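Local atomic coordinates of proabylysin (Pyrococcus abyssi, PDB entry 4JIU), a protein that is the zymogen of a minimal soluble zinc metallopeptidase of the minigluzincin type, probably cleaving peptide bonds once its own C terminus leaves the metal. Residues D4-E7 with H8-I12; E53-Y56 with I57-E61. The protein carries 1 engineered substitution. All coordinates share one frame; numbering follows the deposited sequence. Where two conformers were deposited one is given.

How the interactions relate
Neither contact closes a loop: each lies within one helix and joins residues three to five positions apart. Interaction 1 comes first along the chain, on the N-terminal helix 2-13. The chain then runs through the three-stranded sheet of strands 20-23, 31-34 and 39-42 before it reaches interaction 2 on helix 51-67, so the two follow in series and neither nest nor cross. In space they meet, with centres about 10 Å apart. Leu5 CB packs against Leu58 CD1 at 3.5 Å, and Ala9 CB against Ile59 CD1 at 3.6 Å, which lays the N-terminal helix on the flank of the zinc-binding one.

Interaction 1: D4-E7 with H8-I12; sequences DLLE and HAKDI
Leu6 and Lys10 meet one helical turn apart, their side chains crossing at an angle, with Leu6 CG 4.2 Å from Lys10 CD. The lysine starts out beside its own backbone N (chi1 -72°), and this carries its CG to 3.4 Å from Leu6 O before the chain bends at chi3 and leads its end away. Its ammonium group is hydrogen-bonded to the backbone O of Arg17, beyond the helix, and it is the methylene CD that meets the leucine. On another side of the helix, well away from Lys10, His8 reaches back toward Asp4. With CG beside the backbone N, the imidazole lies obliquely against the preceding turn, and its CD2 stands 3.2 Å from Asp4 O, the same oxygen that accepts the backbone N-H of His8. Asp11 repeats the backward lean one turn on: its carboxylate carbon CG lies 3.3 Å from Glu7 O. The two aspartates find their polar partners outside this pairing, Asp4 OD2 being hydrogen-bonded to Met1 N and Asp11 OD1 to Gln16 NE2. Glu7 itself stretches outward through CB and CG, and its OE1 remains 5.7 Å from Asp11 OD2, like charges that are not in contact. Ala9 supplies the buried side, its methyl resting 3.5 Å from Leu5 O and covered by Phe55 and Leu62 of helix 51-67. Beneath the side chains Lys10 N donates to Leu6 O at 2.9 Å, with an N-H...O angle of 169°, and three further bonds of the same spacing run from His8, Ala9 and Asp11 to Asp4, Leu5 and Glu7. This is the i to i+4 pattern of an amphipathic alpha-helix, here the N-terminal helix packed against the zinc-binding helix of a gluzincin-like metallopeptidase.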
loop_
_atom_site.group_PDB
_atom_site.type_symbol
_atom_site.label_atom_id
_atom_site.label_comp_id
_atom_site.label_asym_id
_atom_site.label_seq_id
_atom_site.Cartn_x
_atom_site.Cartn_y
_atom_site.Cartn_z
ATOM N N ASP A 4 -8.333 -9.451 -4.863
ATOM C CA ASP A 4 -9.614 -8.750 -4.748
ATOM C C ASP A 4 -9.462 -7.397 -4.078
ATOM O O ASP A 4 -10.109 -6.402 -4.494
ATOM C CB ASP A 4 -10.582 -9.619 -3.954
ATOM C CG ASP A 4 -10.753 -10.935 -4.708
ATOM O OD1 ASP A 4 -11.691 -11.021 -5.517
ATOM O OD2 ASP A 4 -9.908 -11.823 -4.460
ATOM N N LEU A 5 -8.593 -7.324 -3.063
ATOM C CA LEU A 5 -8.357 -6.020 -2.435
ATOM C C LEU A 5 -7.774 -5.004 -3.380
ATOM O O LEU A 5 -8.142 -3.849 -3.416
ATOM C CB LEU A 5 -7.427 -6.161 -1.214
ATOM C CG LEU A 5 -7.964 -6.915 -0.010
ATOM C CD1 LEU A 5 -6.956 -7.012 1.135
ATOM C CD2 LEU A 5 -9.216 -6.252 0.488
ATOM N N LEU A 6 -6.813 -5.491 -4.177
ATOM C CA LEU A 6 -6.201 -4.608 -5.150
ATOM C C LEU A 6 -7.191 -4.037 -6.171
ATOM O O LEU A 6 -7.130 -2.844 -6.477
ATOM C CB LEU A 6 -5.099 -5.396 -5.881
ATOM C CG LEU A 6 -4.368 -4.653 -6.980
ATOM C CD1 LEU A 6 -3.473 -3.612 -6.329
ATOM C CD2 LEU A 6 -3.615 -5.647 -7.846
ATOM N N GLU A 7 -8.130 -4.867 -6.616
ATOM C CA GLU A 7 -9.131 -4.345 -7.564
ATOM C C GLU A 7 -9.980 -3.267 -6.913
ATOM O O GLU A 7 -10.299 -2.245 -7.531
ATOM C CB GLU A 7 -9.938 -5.506 -8.070
ATOM C CG GLU A 7 -10.714 -5.530 -9.346
ATOM C CD GLU A 7 -11.280 -6.901 -9.663
ATOM O OE1 GLU A 7 -12.304 -7.295 -9.058
ATOM O OE2 GLU A 7 -10.739 -7.637 -10.532
ATOM N N HIS A 8 -10.383 -3.494 -5.670
ATOM C CA HIS A 8 -11.163 -2.474 -4.943
ATOM C C HIS A 8 -10.340 -1.204 -4.777
ATOM O O HIS A 8 -10.888 -0.111 -4.898
ATOM C CB HIS A 8 -11.609 -3.006 -3.573
ATOM C CG HIS A 8 -12.665 -4.043 -3.592
ATOM N ND1 HIS A 8 -13.868 -3.873 -4.218
ATOM C CD2 HIS A 8 -12.698 -5.275 -3.030
ATOM C CE1 HIS A 8 -14.611 -4.962 -4.060
ATOM N NE2 HIS A 8 -13.922 -5.829 -3.339
ATOM N N ALA A 9 -9.067 -1.311 -4.468
ATOM C CA ALA A 9 -8.212 -0.141 -4.313
ATOM C C ALA A 9 -8.073 0.640 -5.594
ATOM O O ALA A 9 -8.157 1.877 -5.592
ATOM C CB ALA A 9 -6.850 -0.615 -3.776
ATOM N N LYS A 10 -7.850 -0.049 -6.724
ATOM C CA LYS A 10 -7.798 0.644 -8.021
ATOM C C LYS A 10 -9.095 1.337 -8.323
ATOM O O LYS A 10 -9.079 2.458 -8.851
ATOM C CB LYS A 10 -7.464 -0.406 -9.086
ATOM C CG LYS A 10 -6.050 -0.931 -9.062
ATOM C CD LYS A 10 -5.843 -2.108 -9.964
ATOM C CE LYS A 10 -6.319 -1.870 -11.362
ATOM N NZ LYS A 10 -6.086 -3.092 -12.171
ATOM N N ASP A 11 -10.221 0.737 -8.012
ATOM C CA ASP A 11 -11.527 1.367 -8.292
ATOM C C ASP A 11 -11.704 2.643 -7.484
ATOM O O ASP A 11 -12.151 3.685 -7.998
ATOM C CB ASP A 11 -12.623 0.346 -8.059
ATOM C CG ASP A 11 -12.738 -0.745 -9.099
ATOM O OD1 ASP A 11 -12.081 -0.766 -10.173
ATOM O OD2 ASP A 11 -13.523 -1.687 -8.866
ATOM N N ILE A 12 -11.330 2.587 -6.192
ATOM C CA ILE A 12 -11.512 3.795 -5.375
ATOM C C ILE A 12 -10.596 4.923 -5.780
ATOM O O ILE A 12 -10.973 6.091 -5.777
ATOM C CB ILE A 12 -11.387 3.439 -3.884
ATOM C CG1 ILE A 12 -12.532 2.529 -3.460
ATOM C CG2 ILE A 12 -11.338 4.671 -3.007
ATOM C CD1 ILE A 12 -12.314 1.991 -2.076
#

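Interaction 2: E53-Y56 with I57-E61; sequences EMFY and ILIHE. With ZN (zinc ion), chain B.
Tyr56 holds CG anti to the backbone N (chi1 177°), which sends the phenol outward with a lean toward the next turn, where its hydroxyl meets the imidazole of His60, whose CG is likewise anti to its backbone N. His60 is the first histidine of the HExxH zinc-binding motif, on helix 51-67. Its ND1-H points to Tyr56 OH at 3.0 Å and 161°, with the hydroxyl close to the imidazole plane; the two rings are inclined obliquely at 59°. His60 CB sits over one face of the phenol, 4.3 Å from the ring centroid, as a CH-pi contact. Tyr56 OH also hydrogen-bonds Glu93 OE1, so a carboxylate stands behind the hydroxyl that helps to fix the rotation of the ligand ring and may make it a stronger acceptor. A phenylalanine here would probably leave His60 ND1 without its acceptor and the imidazole less restrained about its CB-CG bond. On another side of the helix Ile59 CG1 lies over a face of Phe55, 4.1 Å from its centroid. His64, His72 and the C-terminal residue Val105 complete the metal site, where His60 NE2 binds the zinc ion at 2.0 Å.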
loop_
_atom_site.group_PDB
_atom_site.type_symbol
_atom_site.label_atom_id
_atom_site.label_comp_id
_atom_site.label_asym_id
_atom_site.label_seq_id
_atom_site.Cartn_x
_atom_site.Cartn_y
_atom_site.Cartn_z
ATOM N N GLU A 53 -5.566 -3.306 7.477
ATOM C CA GLU A 53 -4.131 -3.090 7.412
ATOM C C GLU A 53 -3.571 -3.518 6.048
ATOM O O GLU A 53 -2.764 -2.814 5.492
ATOM C CB GLU A 53 -3.419 -3.806 8.543
ATOM C CG GLU A 53 -3.773 -3.372 9.925
ATOM C CD GLU A 53 -3.594 -4.368 11.050
ATOM O OE1 GLU A 53 -3.230 -5.537 10.838
ATOM O OE2 GLU A 53 -3.874 -3.905 12.189
ATOM N N MET A 54 -4.012 -4.671 5.557
ATOM C CA MET A 54 -3.597 -5.071 4.188
ATOM C C MET A 54 -4.053 -4.041 3.161
ATOM O O MET A 54 -3.321 -3.690 2.244
ATOM C CB MET A 54 -4.210 -6.435 3.843
ATOM C CG MET A 54 -3.647 -7.591 4.597
ATOM S SD MET A 54 -4.245 -9.204 4.008
ATOM C CE MET A 54 -5.537 -9.468 5.210
ATOM N N PHE A 55 -5.309 -3.611 3.306
ATOM C CA PHE A 55 -5.845 -2.626 2.376
ATOM C C PHE A 55 -5.031 -1.327 2.458
ATOM O O PHE A 55 -4.771 -0.707 1.433
ATOM C CB PHE A 55 -7.327 -2.359 2.666
ATOM C CG PHE A 55 -8.062 -1.722 1.513
ATOM C CD1 PHE A 55 -8.121 -2.349 0.264
ATOM C CD2 PHE A 55 -8.709 -0.496 1.692
ATOM C CE1 PHE A 55 -8.825 -1.794 -0.757
ATOM C CE2 PHE A 55 -9.450 0.042 0.625
ATOM C CZ PHE A 55 -9.488 -0.607 -0.578
ATOM N N TYR A 56 -4.662 -0.904 3.670
ATOM C CA TYR A 56 -3.818 0.285 3.793
ATOM C C TYR A 56 -2.558 0.151 2.978
ATOM O O TYR A 56 -2.115 1.049 2.301
ATOM C CB TYR A 56 -3.537 0.628 5.287
ATOM C CG TYR A 56 -2.601 1.803 5.316
ATOM C CD1 TYR A 56 -3.107 3.083 5.049
ATOM C CD2 TYR A 56 -1.245 1.719 5.476
ATOM C CE1 TYR A 56 -2.300 4.161 5.027
ATOM C CE2 TYR A 56 -0.414 2.788 5.386
ATOM C CZ TYR A 56 -0.940 4.040 5.156
ATOM O OH TYR A 56 -0.152 5.155 5.086
ATOM N N ILE A 57 -1.852 -0.988 3.155
ATOM C CA ILE A 57 -0.612 -1.178 2.428
ATOM C C ILE A 57 -0.827 -1.058 0.920
ATOM O O ILE A 57 -0.043 -0.409 0.236
ATOM C CB ILE A 57 0.057 -2.516 2.828
ATOM C CG1 ILE A 57 0.483 -2.468 4.303
ATOM C CG2 ILE A 57 1.204 -2.830 1.891
ATOM C CD1 ILE A 57 0.857 -3.774 4.872
ATOM N N LEU A 58 -1.851 -1.723 0.403
ATOM C CA LEU A 58 -2.137 -1.644 -1.016
ATOM C C LEU A 58 -2.430 -0.231 -1.449
ATOM O O LEU A 58 -1.963 0.218 -2.507
ATOM C CB LEU A 58 -3.271 -2.599 -1.376
ATOM C CG LEU A 58 -2.911 -4.081 -1.284
ATOM C CD1 LEU A 58 -4.148 -4.926 -1.565
ATOM C CD2 LEU A 58 -1.810 -4.498 -2.214
ATOM N N ILE A 59 -3.264 0.500 -0.698
ATOM C CA ILE A 59 -3.591 1.878 -1.014
ATOM C C ILE A 59 -2.340 2.743 -0.956
ATOM O O ILE A 59 -2.167 3.591 -1.866
ATOM C CB ILE A 59 -4.707 2.388 -0.103
ATOM C CG1 ILE A 59 -6.082 1.793 -0.440
ATOM C CG2 ILE A 59 -4.750 3.917 -0.078
ATOM C CD1 ILE A 59 -6.687 2.306 -1.727
ATOM N N HIS A 60 -1.517 2.580 0.057
ATOM C CA HIS A 60 -0.290 3.348 0.189
ATOM C C HIS A 60 0.590 3.133 -1.013
ATOM O O HIS A 60 1.140 4.082 -1.610
ATOM C CB HIS A 60 0.375 2.965 1.514
ATOM C CG HIS A 60 1.649 3.720 1.769
ATOM N ND1 HIS A 60 1.745 4.666 2.763
ATOM C CD2 HIS A 60 2.896 3.706 1.245
ATOM C CE1 HIS A 60 2.966 5.187 2.806
ATOM N NE2 HIS A 60 3.693 4.619 1.841
ATOM N N GLU A 61 0.799 1.863 -1.362
ATOM C CA GLU A 61 1.690 1.582 -2.489
ATOM C C GLU A 61 1.107 2.028 -3.843
ATOM O O GLU A 61 1.796 2.596 -4.662
ATOM C CB GLU A 61 2.109 0.131 -2.489
ATOM C CG GLU A 61 2.870 -0.287 -1.242
ATOM C CD GLU A 61 4.112 0.522 -0.967
ATOM O OE1 GLU A 61 4.729 1.160 -1.824
ATOM O OE2 GLU A 61 4.507 0.510 0.238
HETATM ZN ZN ZN B . 5.442 5.237 1.142
#